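Local atomic coordinates of CopN (Chlamydia pneumoniae, PDB entry 4NRH), a protein that probably acts as a gatekeeper of type III secretion, binding a translocator chaperone and thereby helping to direct the export of translocator proteins. Residues A[43-48]-A[80-85]; A[161-166]-A[188-193]. One frame throughout, in Å; residues are numbered along the deposited sequence.

The two contacts lie far apart in an elongated chain of helices and loops, without strands, their centres about 42 Å from each other and their nearest atoms about 29 Å apart. Contact 1, about 41 Å from the centre of the chain, belongs to the HrpJ-like region, the same stretch of sequence that holds a sodium ion at Ala-23, Asn-26 and Ile-29; none of these residues takes part in either contact. Contact 2 sits about 7 Å from the centre of the chain, where two successive helices pair and also meet the chaperone. They follow in series along the sequence, contact 1 closing before contact 2 opens, and only contact 2 touches the chaperone.

Contact 1. Residues A[43-48]-A[80-85]; sequences DDASPE and GKLKEA
The backbone oxygen of Asp-43 rests against the branch point of Leu-82, with O to CG at 3.8 Å, and begins a line of contacts along one side of helix 80-97. Leu-82 stands unusually: chi1 of -143° and chi2 of -144° both fall well short of fully staggered values, a turn that lays CG beside the Asp-43 backbone and brings Leu-82 CD2 to 4.4 Å from CB of Ala-45. The leucine is buried, and Ile-41, in the loop that follows helix 31-40, also touches it.

One helical turn on, the methyl of Ala-85 points at the incoming chain. Ala-85 CB meets Ala-45 O at 3.6 Å and CD of Pro-47 at 3.9 Å. The pyrrolidine ring of Pro-47 lies alongside the same residue, its CG coming to 3.7 Å from Ala-85 O, and continues onto Gln-88 and Ala-89 further along the helix. Here the two backbones run close, the CA atoms of Pro-47 and Ala-85 being 5.1 Å apart, which the short alanine side chain permits.

Between these touching residues Ser-46 turns its CB away and serves as N-cap of helix 47-57. With chi1 at 65°, OG sits between its own backbone N and carbonyl carbon and bonds to the N of Asp-49, while Pro-47 opens the helix. The chemistry is thus van der Waals packing of apolar side chains against one another and against backbone carbonyl oxygens, without polar bonds between the segments, so the loop 43-46 and the start of helix 47-57 fit against the first turns of helix 80-97 by shape, not by charge.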
# COMPACT_ATOMS: atom_id res chain seq x y z
N ASP A 43 24.72 18.08 -44.93
CA ASP A 43 23.73 19.13 -45.15
C ASP A 43 22.61 18.69 -46.08
O ASP A 43 21.48 19.17 -45.99
CB ASP A 43 24.40 20.39 -45.71
CG ASP A 43 25.31 21.06 -44.70
OD1 ASP A 43 25.26 20.69 -43.51
OD2 ASP A 43 26.07 21.97 -45.10
N ASP A 44 22.94 17.77 -46.99
CA ASP A 44 22.00 17.33 -48.02
C ASP A 44 21.33 16.01 -47.67
O ASP A 44 20.77 15.34 -48.54
CB ASP A 44 22.72 17.22 -49.37
CG ASP A 44 23.89 16.25 -49.32
OD1 ASP A 44 24.37 15.94 -48.21
OD2 ASP A 44 24.33 15.81 -50.40
N ALA A 45 21.40 15.62 -46.40
CA ALA A 45 20.82 14.36 -45.95
C ALA A 45 19.30 14.41 -45.92
O ALA A 45 18.70 15.39 -45.46
CB ALA A 45 21.36 14.00 -44.58
N SER A 46 18.67 13.35 -46.42
CA SER A 46 17.22 13.23 -46.39
C SER A 46 16.77 12.69 -45.03
O SER A 46 17.59 12.13 -44.30
CB SER A 46 16.74 12.31 -47.52
OG SER A 46 17.21 10.99 -47.33
N PRO A 47 15.49 12.87 -44.69
CA PRO A 47 14.93 12.27 -43.47
C PRO A 47 15.22 10.78 -43.37
O PRO A 47 15.53 10.28 -42.29
CB PRO A 47 13.43 12.53 -43.61
CG PRO A 47 13.36 13.81 -44.37
CD PRO A 47 14.51 13.77 -45.34
N GLU A 48 15.12 10.07 -44.49
CA GLU A 48 15.45 8.65 -44.55
C GLU A 48 16.91 8.40 -44.19
O GLU A 48 17.23 7.51 -43.41
CB GLU A 48 15.14 8.07 -45.93
CG GLU A 48 13.66 7.96 -46.26
CD GLU A 48 13.04 9.29 -46.66
OE1 GLU A 48 13.80 10.23 -46.97
OE2 GLU A 48 11.80 9.39 -46.65
N GLY A 80 19.60 25.34 -42.92
CA GLY A 80 18.16 25.38 -42.82
C GLY A 80 17.49 24.13 -43.39
O GLY A 80 16.57 23.58 -42.79
N LYS A 81 17.97 23.71 -44.56
CA LYS A 81 17.42 22.53 -45.23
C LYS A 81 17.58 21.28 -44.38
O LYS A 81 16.67 20.45 -44.30
CB LYS A 81 18.10 22.34 -46.59
CG LYS A 81 17.82 23.45 -47.59
CD LYS A 81 16.37 23.45 -48.06
CE LYS A 81 16.12 22.35 -49.08
NZ LYS A 81 14.79 22.51 -49.73
N LEU A 82 18.74 21.14 -43.74
CA LEU A 82 19.01 20.01 -42.86
C LEU A 82 18.05 20.01 -41.67
O LEU A 82 17.51 18.97 -41.30
CB LEU A 82 20.46 20.05 -42.36
CG LEU A 82 21.22 18.73 -42.18
CD1 LEU A 82 22.13 18.80 -40.97
CD2 LEU A 82 20.29 17.52 -42.09
N LYS A 83 17.86 21.18 -41.06
CA LYS A 83 16.99 21.31 -39.89
C LYS A 83 15.57 20.87 -40.21
O LYS A 83 14.93 20.19 -39.41
CB LYS A 83 17.00 22.74 -39.37
CG LYS A 83 16.09 22.95 -38.16
CD LYS A 83 16.57 24.10 -37.28
CE LYS A 83 15.68 24.25 -36.06
NZ LYS A 83 16.48 24.42 -34.81
N GLU A 84 15.08 21.26 -41.39
CA GLU A 84 13.76 20.85 -41.84
C GLU A 84 13.69 19.33 -41.98
O GLU A 84 12.71 18.70 -41.58
CB GLU A 84 13.40 21.51 -43.17
CG GLU A 84 12.05 21.09 -43.73
CD GLU A 84 11.80 21.63 -45.12
OE1 GLU A 84 12.72 22.25 -45.70
OE2 GLU A 84 10.67 21.44 -45.63
N ALA A 85 14.75 18.75 -42.54
CA ALA A 85 14.82 17.30 -42.73
C ALA A 85 14.88 16.58 -41.38
O ALA A 85 14.30 15.50 -41.23
CB ALA A 85 16.03 16.94 -43.58

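Contact 2. Residues A[161-166]-A[188-193]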
# COMPACT_ATOMS: atom_id res chain seq x y z
N PHE A 161 10.72 1.64 -8.40
CA PHE A 161 10.95 2.21 -9.72
C PHE A 161 9.65 2.31 -10.50
O PHE A 161 9.39 3.31 -11.17
CB PHE A 161 11.97 1.38 -10.51
CG PHE A 161 11.97 1.68 -11.98
CD1 PHE A 161 12.46 2.90 -12.45
CD2 PHE A 161 11.49 0.77 -12.90
CE1 PHE A 161 12.46 3.18 -13.80
CE2 PHE A 161 11.49 1.05 -14.25
CZ PHE A 161 11.98 2.26 -14.70
N LEU A 162 8.84 1.26 -10.42
CA LEU A 162 7.55 1.21 -11.11
C LEU A 162 6.63 2.31 -10.60
O LEU A 162 5.95 2.97 -11.39
CB LEU A 162 6.90 -0.16 -10.93
CG LEU A 162 7.58 -1.34 -11.62
CD1 LEU A 162 6.81 -2.63 -11.38
CD2 LEU A 162 7.73 -1.08 -13.11
N MET A 163 6.60 2.49 -9.28
CA MET A 163 5.78 3.52 -8.66
C MET A 163 6.25 4.92 -9.06
O MET A 163 5.44 5.80 -9.33
CB MET A 163 5.81 3.39 -7.13
CG MET A 163 5.13 2.14 -6.61
SD MET A 163 3.34 2.19 -6.84
CE MET A 163 2.91 3.59 -5.80
N LYS A 164 7.57 5.10 -9.11
CA LYS A 164 8.15 6.38 -9.48
C LYS A 164 7.80 6.73 -10.93
O LYS A 164 7.47 7.88 -11.24
CB LYS A 164 9.67 6.36 -9.29
CG LYS A 164 10.39 7.57 -9.85
CD LYS A 164 10.10 8.81 -9.02
CE LYS A 164 10.87 10.02 -9.54
NZ LYS A 164 10.60 11.24 -8.73
N GLY A 165 7.89 5.74 -11.81
CA GLY A 165 7.54 5.91 -13.20
C GLY A 165 6.08 6.26 -13.40
O GLY A 165 5.74 7.13 -14.20
N MET A 166 5.20 5.57 -12.68
CA MET A 166 3.76 5.78 -12.81
C MET A 166 3.35 7.13 -12.24
O MET A 166 2.44 7.77 -12.74
CB MET A 166 2.99 4.64 -12.14
CG MET A 166 3.01 3.34 -12.92
SD MET A 166 2.19 1.96 -12.09
CE MET A 166 2.98 2.02 -10.48
N GLU A 188 -2.46 -1.61 -7.49
CA GLU A 188 -2.02 -2.99 -7.60
C GLU A 188 -0.55 -3.15 -7.23
O GLU A 188 -0.15 -4.14 -6.62
CB GLU A 188 -2.26 -3.53 -9.01
CG GLU A 188 -3.73 -3.68 -9.39
CD GLU A 188 -4.49 -4.60 -8.45
OE1 GLU A 188 -3.88 -5.53 -7.88
OE2 GLU A 188 -5.71 -4.39 -8.28
N THR A 189 0.26 -2.16 -7.59
CA THR A 189 1.69 -2.19 -7.29
C THR A 189 1.93 -1.98 -5.80
O THR A 189 2.84 -2.57 -5.22
CB THR A 189 2.46 -1.13 -8.10
OG1 THR A 189 2.22 -1.33 -9.50
CG2 THR A 189 3.96 -1.23 -7.83
N ARG A 190 1.10 -1.15 -5.18
CA ARG A 190 1.14 -0.98 -3.73
C ARG A 190 0.79 -2.29 -3.03
O ARG A 190 1.38 -2.64 -2.01
CB ARG A 190 0.19 0.14 -3.28
CG ARG A 190 0.69 1.54 -3.61
CD ARG A 190 -0.25 2.60 -3.05
NE ARG A 190 0.30 3.94 -3.20
CZ ARG A 190 -0.16 4.85 -4.06
NH1 ARG A 190 -1.18 4.56 -4.85
NH2 ARG A 190 0.41 6.05 -4.13
N ASN A 191 -0.19 -3.01 -3.58
CA ASN A 191 -0.55 -4.32 -3.07
C ASN A 191 0.59 -5.31 -3.23
O ASN A 191 0.80 -6.18 -2.39
CB ASN A 191 -1.81 -4.84 -3.76
CG ASN A 191 -3.04 -4.04 -3.42
OD1 ASN A 191 -3.03 -3.24 -2.49
ND2 ASN A 191 -4.11 -4.24 -4.18
N LEU A 192 1.33 -5.18 -4.34
CA LEU A 192 2.51 -6.00 -4.58
C LEU A 192 3.56 -5.77 -3.50
O LEU A 192 4.15 -6.71 -2.98
CB LEU A 192 3.10 -5.72 -5.96
CG LEU A 192 4.43 -6.41 -6.27
CD1 LEU A 192 4.28 -7.92 -6.17
CD2 LEU A 192 4.95 -6.01 -7.64
N GLN A 193 3.80 -4.50 -3.18
CA GLN A 193 4.78 -4.13 -2.17
C GLN A 193 4.41 -4.69 -0.80
O GLN A 193 5.28 -5.04 -0.00
CB GLN A 193 4.93 -2.61 -2.09
CG GLN A 193 5.53 -1.98 -3.34
CD GLN A 193 5.85 -0.51 -3.16
OE1 GLN A 193 5.05 0.24 -2.60
NE2 GLN A 193 7.02 -0.10 -3.63
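Thr-189 OG1 hydrogen-bonds to the carbonyl oxygen of Leu-185 one turn back in its own helix and, on the other helix, meets the methyl of Met-166, with OG1 to CE at 3.6 Å. Its first torsion, -57°, sets OG1 beside the backbone N, within reach of that carbonyl, and leaves CG2 anti to the N and directed at Met-163. The hydroxyl is therefore satisfied inside its helix, and what it offers across the interface is contact alone. Met-166 approaches the threonine tip to tip; Met-163 instead slides past it in the opposite sense, its SD 3.6 Å from Thr-189 CG2.

Bends at its second and third torsions curl Met-163 round until its methyl lies over one face of the Arg-190 guanidinium. Met-163 CE stands 3.6 Å above that plane, offset toward its rim. Arg-190 crosses the methionine at about a right angle and sends NE into a salt bridge with Asp-24 of the chaperone chain, so the thioether chain backs a charged group that binds the partner protein. Gln-193, whose NE2 is 4.2 Å from Met-163 CG, bonds through NE2 to Ser-159 OG and through OE1 to the backbone N of the same Asp-24.

Leu-142 of helix 139-149 packs on Thr-189, and Tyr-129 of helix 122-133 on Met-166. The axes of segments 161-166 and 188-193 pass 10.4 Å apart at -161°, nearly antiparallel, as in an alpha-hairpin. The segments lie on the successive helices 152-172 and 179-215, a pair that packs on helices 122-133 and 139-149 and, through Arg-190 and Gln-193, forms part of the docking surface for the chaperone.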